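Local coordinates for protein tryptophan decarboxylase 1 (Oryza sativa subsp. japonica, PDB 6KHO) that uses pyridoxal 5'-phosphate to decarboxylate L-tryptophan to tryptamine, and 5-hydroxy-L-tryptophan to serotonin, in plant serotonin biosynthesis, at residues D241-P246 against A277-A283; T273-V278 against N432-C437. All blocks are in the same frame, centred on the assembly; numbering follows the deposited sequence.

In the fold
One loop, running from strand 262-269 to helix 281-289, serves both contacts, which share Ala277 and Val278 and have centres about 13 Å apart. Contact 1 stays within the cofactor-binding domain with the seven-stranded sheet and is partly buried, its centre about 19 Å from that of the chain. Contact 2 is buried, about 13 Å from the chain centre, and joins this loop to the small four-stranded antiparallel sheet; its Thr273 reaches the cofactor. Each has a single direct hydrogen bond, with the roles reversed: in contact 1 a carboxylate receives a backbone N-H, whereas in contact 2 a side-chain amide donates to a backbone carbonyl. Proline and alanine contacts complete the former, phenylalanine, leucine and cysteine the latter.

Contact 1: D241-P246 against A277-A283; sequences DYGLDP and AVDPVGA
In the aspartate aminotransferase-type (fold type I) domain that binds pyridoxal phosphate, Leu244 and Asp279 join two loops that lead into neighbouring helices, 246-258 and 281-289. The backbone N of Leu244 donates to Asp279 OD1 at 2.8 Å with an N-H...O angle of 158°, arriving from above the carboxylate, 51° out of its plane. A water 2.9 Å from Asp279 OD1 donates to it and also to Tyr242 O, while OD2 accepts the backbone N-H of Thr269 at the end of strand 262-269. The carboxylate thus ties the loop 241-246 to the central sheet. With chi1 at -66°, CG of Asp279 lies beside its own backbone N and opposite the carbonyl carbon, which brings the carboxylate toward Leu244.

Before this bond the segments come close at Gly243, whose CA is 4.7 Å from Asp279 CA; a CB on Gly243 would clash with Val278 O at about 2.8 Å. The methyl of Ala277 packs against backbone, CB lying 3.4 Å from Asp241 O, and a second water, donating to Asp241 O, accepts from Val278 N. Further on, Asp245 is the N-cap of helix 246-258, its OD1 accepting from Ala247 N. Pro246, in the first turn of that helix, obliquely meets Pro280, the N-cap residue of helix 281-289, and Pro246 CG touches both Pro280 CG and Ala283 CB, each at 3.7 Å.

Contact 2: T273-V278 against N432-C437; sequences TSSNAV and NFALVC. With PLP (pyridoxal-5'-phosphate), chain C.
Asn432 ND2 donates to the backbone O of Asn276 at 2.9 Å. The N-H...O angle of 155° and the C=O...N angle of 164° show the donor arriving almost head-on to the carbonyl, and Asn276 O lies in the plane of the Asn432 amide. An alanine here removes the amide and would probably leave the buried residue Asn276 with its backbone O short of this donor, and the loop 273-278 less firmly tied to 432-437. A water lies 2.8 Å from Ser275 O, to which it can donate, and accepts a longer bond from Asn432 N.

The side chain of Asn276 enters between Phe433 and Leu435. Its amide comes to the edge of the phenyl ring, the two planes 84° apart, and its CB lies 4.1 Å from Phe433 CD2. On its other flank, CG of Asn276 is 3.8 Å from Leu435 CD2; the leucine CG stands anti to its own backbone N, which carries CD2 toward Asn276 CG and Ser274 O. Val278 CG2 reaches the ring edge at Phe433 CE2, 3.8 Å away, and Asn432 CB covers part of one ring face.

This is where the cofactor-binding domain of a fold type I decarboxylase meets the small C-terminal sheet, through the lead-in and first residues of strand 435-440. Cys437 SG lies 3.6 Å from Ser274 O, whose carbonyl also accepts from Arg485 NE on the adjacent strand 481-487, while Arg485 NH2 reaches Thr273 O and Ser274 OG is hydrogen-bonded to Thr476 OG1. Asn276 also touches Phe104, a serotonin-binding residue, and Tyr301, whose OH is hydrogen-bonded to Ala434 N. Thr273, beside His214, places OG1 3.5 Å from PLP O3.

Contact 1: D241-P246 against A277-A283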
loop_
_atom_site.group_PDB
_atom_site.type_symbol
_atom_site.label_atom_id
_atom_site.label_comp_id
_atom_site.label_asym_id
_atom_site.label_seq_id
_atom_site.Cartn_x
_atom_site.Cartn_y
_atom_site.Cartn_z
ATOM N N ASP A 241 23.846 -22.931 10.173
ATOM C CA ASP A 241 23.513 -21.650 10.791
ATOM C C ASP A 241 22.087 -21.238 10.441
ATOM O O ASP A 241 21.788 -20.063 10.206
ATOM C CB ASP A 241 24.526 -20.574 10.406
ATOM C CG ASP A 241 25.887 -20.811 11.046
ATOM O OD1 ASP A 241 25.923 -21.270 12.213
ATOM O OD2 ASP A 241 26.914 -20.550 10.387
ATOM N N TYR A 242 21.205 -22.230 10.397
ATOM C CA TYR A 242 19.778 -22.089 10.146
ATOM C C TYR A 242 19.463 -21.580 8.738
ATOM O O TYR A 242 18.323 -21.193 8.472
ATOM C CB TYR A 242 19.132 -21.217 11.231
ATOM C CG TYR A 242 19.316 -21.862 12.597
ATOM C CD1 TYR A 242 18.424 -22.834 13.048
ATOM C CD2 TYR A 242 20.410 -21.548 13.404
ATOM C CE1 TYR A 242 18.593 -23.457 14.283
ATOM C CE2 TYR A 242 20.589 -22.168 14.648
ATOM C CZ TYR A 242 19.673 -23.123 15.078
ATOM O OH TYR A 242 19.826 -23.748 16.296
ATOM N N GLY A 243 20.438 -21.608 7.815
ATOM C CA GLY A 243 20.133 -21.430 6.408
ATOM C C GLY A 243 19.562 -22.694 5.772
ATOM O O GLY A 243 19.727 -23.810 6.273
ATOM N N LEU A 244 18.867 -22.514 4.649
ATOM C CA LEU A 244 18.266 -23.649 3.956
ATOM C C LEU A 244 19.342 -24.586 3.408
ATOM O O LEU A 244 20.269 -24.154 2.713
ATOM C CB LEU A 244 17.362 -23.167 2.823
ATOM C CG LEU A 244 16.636 -24.250 2.022
ATOM C CD1 LEU A 244 15.722 -25.092 2.913
ATOM C CD2 LEU A 244 15.833 -23.605 0.902
ATOM N N ASP A 245 19.226 -25.872 3.746
ATOM C CA ASP A 245 20.099 -26.895 3.183
ATOM C C ASP A 245 19.544 -27.319 1.828
ATOM O O ASP A 245 18.414 -27.819 1.763
ATOM C CB ASP A 245 20.184 -28.092 4.128
ATOM C CG ASP A 245 21.206 -29.144 3.681
ATOM O OD1 ASP A 245 21.804 -29.017 2.588
ATOM O OD2 ASP A 245 21.420 -30.102 4.454
ATOM N N PRO A 246 20.274 -27.115 0.729
ATOM C CA PRO A 246 19.698 -27.442 -0.583
ATOM C C PRO A 246 19.468 -28.932 -0.775
ATOM O O PRO A 246 18.590 -29.313 -1.559
ATOM C CB PRO A 246 20.738 -26.893 -1.574
ATOM C CG PRO A 246 21.644 -26.028 -0.761
ATOM C CD PRO A 246 21.642 -26.590 0.609
ATOM N N ALA A 277 19.892 -15.588 9.268
ATOM C CA ALA A 277 20.426 -16.670 8.458
ATOM C C ALA A 277 20.377 -16.273 6.981
ATOM O O ALA A 277 19.599 -15.404 6.573
ATOM C CB ALA A 277 19.640 -17.960 8.701
ATOM N N VAL A 278 21.222 -16.916 6.173
ATOM C CA VAL A 278 21.323 -16.608 4.747
ATOM C C VAL A 278 21.232 -17.903 3.957
ATOM O O VAL A 278 22.098 -18.773 4.095
ATOM C CB VAL A 278 22.626 -15.872 4.402
ATOM C CG1 VAL A 278 22.773 -15.781 2.891
ATOM C CG2 VAL A 278 22.642 -14.467 5.038
ATOM N N ASP A 279 20.196 -18.027 3.131
ATOM C CA ASP A 279 20.047 -19.195 2.269
ATOM C C ASP A 279 21.038 -19.114 1.105
ATOM O O ASP A 279 21.308 -18.023 0.595
ATOM C CB ASP A 279 18.605 -19.287 1.736
ATOM C CG ASP A 279 17.565 -19.547 2.842
ATOM O OD1 ASP A 279 17.955 -19.938 3.968
ATOM O OD2 ASP A 279 16.346 -19.378 2.582
ATOM N N PRO A 280 21.607 -20.257 0.660
ATOM C CA PRO A 280 22.560 -20.217 -0.461
ATOM C C PRO A 280 21.840 -20.083 -1.794
ATOM O O PRO A 280 21.293 -21.066 -2.314
ATOM C CB PRO A 280 23.292 -21.559 -0.342
ATOM C CG PRO A 280 22.258 -22.477 0.251
ATOM C CD PRO A 280 21.366 -21.636 1.134
ATOM N N VAL A 281 21.845 -18.868 -2.355
ATOM C CA VAL A 281 20.910 -18.524 -3.426
ATOM C C VAL A 281 21.168 -19.365 -4.671
ATOM O O VAL A 281 20.237 -19.931 -5.258
ATOM C CB VAL A 281 20.987 -17.017 -3.742
ATOM C CG1 VAL A 281 20.182 -16.699 -4.984
ATOM C CG2 VAL A 281 20.504 -16.183 -2.545
ATOM N N GLY A 282 22.427 -19.427 -5.115
ATOM C CA GLY A 282 22.734 -20.190 -6.314
ATOM C C GLY A 282 22.382 -21.661 -6.181
ATOM O O GLY A 282 21.772 -22.252 -7.079
ATOM N N ALA A 283 22.744 -22.269 -5.053
ATOM C CA ALA A 283 22.454 -23.689 -4.874
ATOM C C ALA A 283 20.952 -23.961 -4.855
ATOM O O ALA A 283 20.508 -25.008 -5.340
ATOM C CB ALA A 283 23.106 -24.201 -3.589
HETATM O O HOH W 1 22.723 -19.034 7.743
HETATM O O HOH W 2 16.603 -19.895 6.486
#

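Contact 2: T273-V278 against N432-C437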
loop_
_atom_site.group_PDB
_atom_site.type_symbol
_atom_site.label_atom_id
_atom_site.label_comp_id
_atom_site.label_asym_id
_atom_site.label_seq_id
_atom_site.Cartn_x
_atom_site.Cartn_y
_atom_site.Cartn_z
ATOM N N THR A 273 14.499 -13.043 9.477
ATOM C CA THR A 273 14.047 -12.126 10.517
ATOM C C THR A 273 14.542 -12.548 11.896
ATOM O O THR A 273 14.943 -11.704 12.706
ATOM C CB THR A 273 12.521 -12.048 10.504
ATOM O OG1 THR A 273 12.077 -11.564 9.228
ATOM C CG2 THR A 273 12.029 -11.102 11.584
ATOM N N SER A 274 14.518 -13.849 12.183
ATOM C CA SER A 274 14.868 -14.314 13.523
ATOM C C SER A 274 16.346 -14.091 13.822
ATOM O O SER A 274 16.699 -13.389 14.775
ATOM C CB SER A 274 14.504 -15.792 13.682
ATOM O OG SER A 274 14.905 -16.250 14.961
ATOM N N SER A 275 17.233 -14.676 13.011
ATOM C CA SER A 275 18.649 -14.706 13.346
ATOM C C SER A 275 19.559 -14.290 12.195
ATOM O O SER A 275 20.772 -14.518 12.274
ATOM C CB SER A 275 19.038 -16.110 13.840
ATOM O OG SER A 275 19.056 -17.047 12.775
ATOM N N ASN A 276 19.017 -13.675 11.140
ATOM C CA ASN A 276 19.808 -13.265 9.974
ATOM C C ASN A 276 20.559 -14.442 9.356
ATOM O O ASN A 276 21.719 -14.322 8.962
ATOM C CB ASN A 276 20.776 -12.138 10.322
ATOM C CG ASN A 276 20.149 -10.768 10.168
ATOM O OD1 ASN A 276 18.984 -10.647 9.770
ATOM N ND2 ASN A 276 20.917 -9.730 10.472
ATOM N N ALA A 277 19.892 -15.588 9.268
ATOM C CA ALA A 277 20.426 -16.670 8.458
ATOM C C ALA A 277 20.377 -16.273 6.981
ATOM O O ALA A 277 19.599 -15.404 6.573
ATOM C CB ALA A 277 19.640 -17.960 8.701
ATOM N N VAL A 278 21.222 -16.916 6.173
ATOM C CA VAL A 278 21.323 -16.608 4.747
ATOM C C VAL A 278 21.232 -17.903 3.957
ATOM O O VAL A 278 22.098 -18.773 4.095
ATOM C CB VAL A 278 22.626 -15.872 4.402
ATOM C CG1 VAL A 278 22.773 -15.781 2.891
ATOM C CG2 VAL A 278 22.642 -14.467 5.038
ATOM N N ASN A 432 25.962 -11.831 10.725
ATOM C CA ASN A 432 26.221 -11.496 9.326
ATOM C C ASN A 432 26.068 -10.009 9.027
ATOM O O ASN A 432 26.776 -9.481 8.159
ATOM C CB ASN A 432 25.280 -12.283 8.408
ATOM C CG ASN A 432 25.578 -13.767 8.405
ATOM O OD1 ASN A 432 26.728 -14.165 8.264
ATOM N ND2 ASN A 432 24.542 -14.590 8.580
ATOM N N PHE A 433 25.158 -9.324 9.716
ATOM C CA PHE A 433 24.847 -7.938 9.382
ATOM C C PHE A 433 24.863 -7.077 10.638
ATOM O O PHE A 433 25.889 -7.017 11.319
ATOM C CB PHE A 433 23.514 -7.893 8.633
ATOM C CG PHE A 433 23.494 -8.808 7.422
ATOM C CD1 PHE A 433 24.215 -8.478 6.280
ATOM C CD2 PHE A 433 22.806 -10.011 7.449
ATOM C CE1 PHE A 433 24.222 -9.324 5.176
ATOM C CE2 PHE A 433 22.804 -10.864 6.350
ATOM C CZ PHE A 433 23.515 -10.521 5.210
ATOM N N ALA A 434 23.756 -6.402 10.966
ATOM C CA ALA A 434 23.741 -5.506 12.121
ATOM C C ALA A 434 22.852 -6.026 13.246
ATOM O O ALA A 434 22.465 -5.255 14.133
ATOM C CB ALA A 434 23.312 -4.095 11.708
ATOM N N LEU A 435 22.523 -7.315 13.230
ATOM C CA LEU A 435 21.729 -7.946 14.274
ATOM C C LEU A 435 22.604 -8.939 15.030
ATOM O O LEU A 435 23.287 -9.770 14.416
ATOM C CB LEU A 435 20.505 -8.654 13.689
ATOM C CG LEU A 435 19.739 -9.636 14.588
ATOM C CD1 LEU A 435 18.802 -8.895 15.548
ATOM C CD2 LEU A 435 18.971 -10.645 13.748
ATOM N N VAL A 436 22.579 -8.850 16.359
ATOM C CA VAL A 436 23.301 -9.771 17.232
ATOM C C VAL A 436 22.277 -10.560 18.034
ATOM O O VAL A 436 21.393 -9.972 18.670
ATOM C CB VAL A 436 24.267 -9.026 18.170
ATOM C CG1 VAL A 436 24.869 -9.995 19.180
ATOM C CG2 VAL A 436 25.351 -8.329 17.380
ATOM N N CYS A 437 22.390 -11.885 18.009
ATOM C CA CYS A 437 21.547 -12.746 18.827
ATOM C C CYS A 437 22.380 -13.255 20.000
ATOM O O CYS A 437 23.470 -13.798 19.799
ATOM C CB CYS A 437 20.988 -13.916 18.010
ATOM S SG CYS A 437 19.736 -13.486 16.744
HETATM N N1 PLP C . 10.781 -10.649 5.117
HETATM C C2 PLP C . 11.917 -10.277 5.808
HETATM C C2A PLP C . 13.192 -11.054 5.696
HETATM C C3 PLP C . 11.885 -9.163 6.632
HETATM O O3 PLP C . 13.014 -8.795 7.314
HETATM C C4 PLP C . 10.722 -8.412 6.752
HETATM C C4A PLP C . 10.783 -7.024 7.320
HETATM C C5 PLP C . 9.580 -8.787 6.058
HETATM C C6 PLP C . 9.614 -9.914 5.241
HETATM C C5A PLP C . 8.335 -7.945 6.240
HETATM O O4P PLP C . 7.327 -8.212 5.293
HETATM P P PLP C . 6.209 -7.092 4.924
HETATM O O1P PLP C . 5.603 -6.516 6.175
HETATM O O2P PLP C . 5.175 -7.775 4.065
HETATM O O3P PLP C . 6.821 -5.931 4.159
HETATM O O HOH W 3 23.321 -13.435 11.796
HETATM O O HOH W 4 22.450 -12.551 14.305
#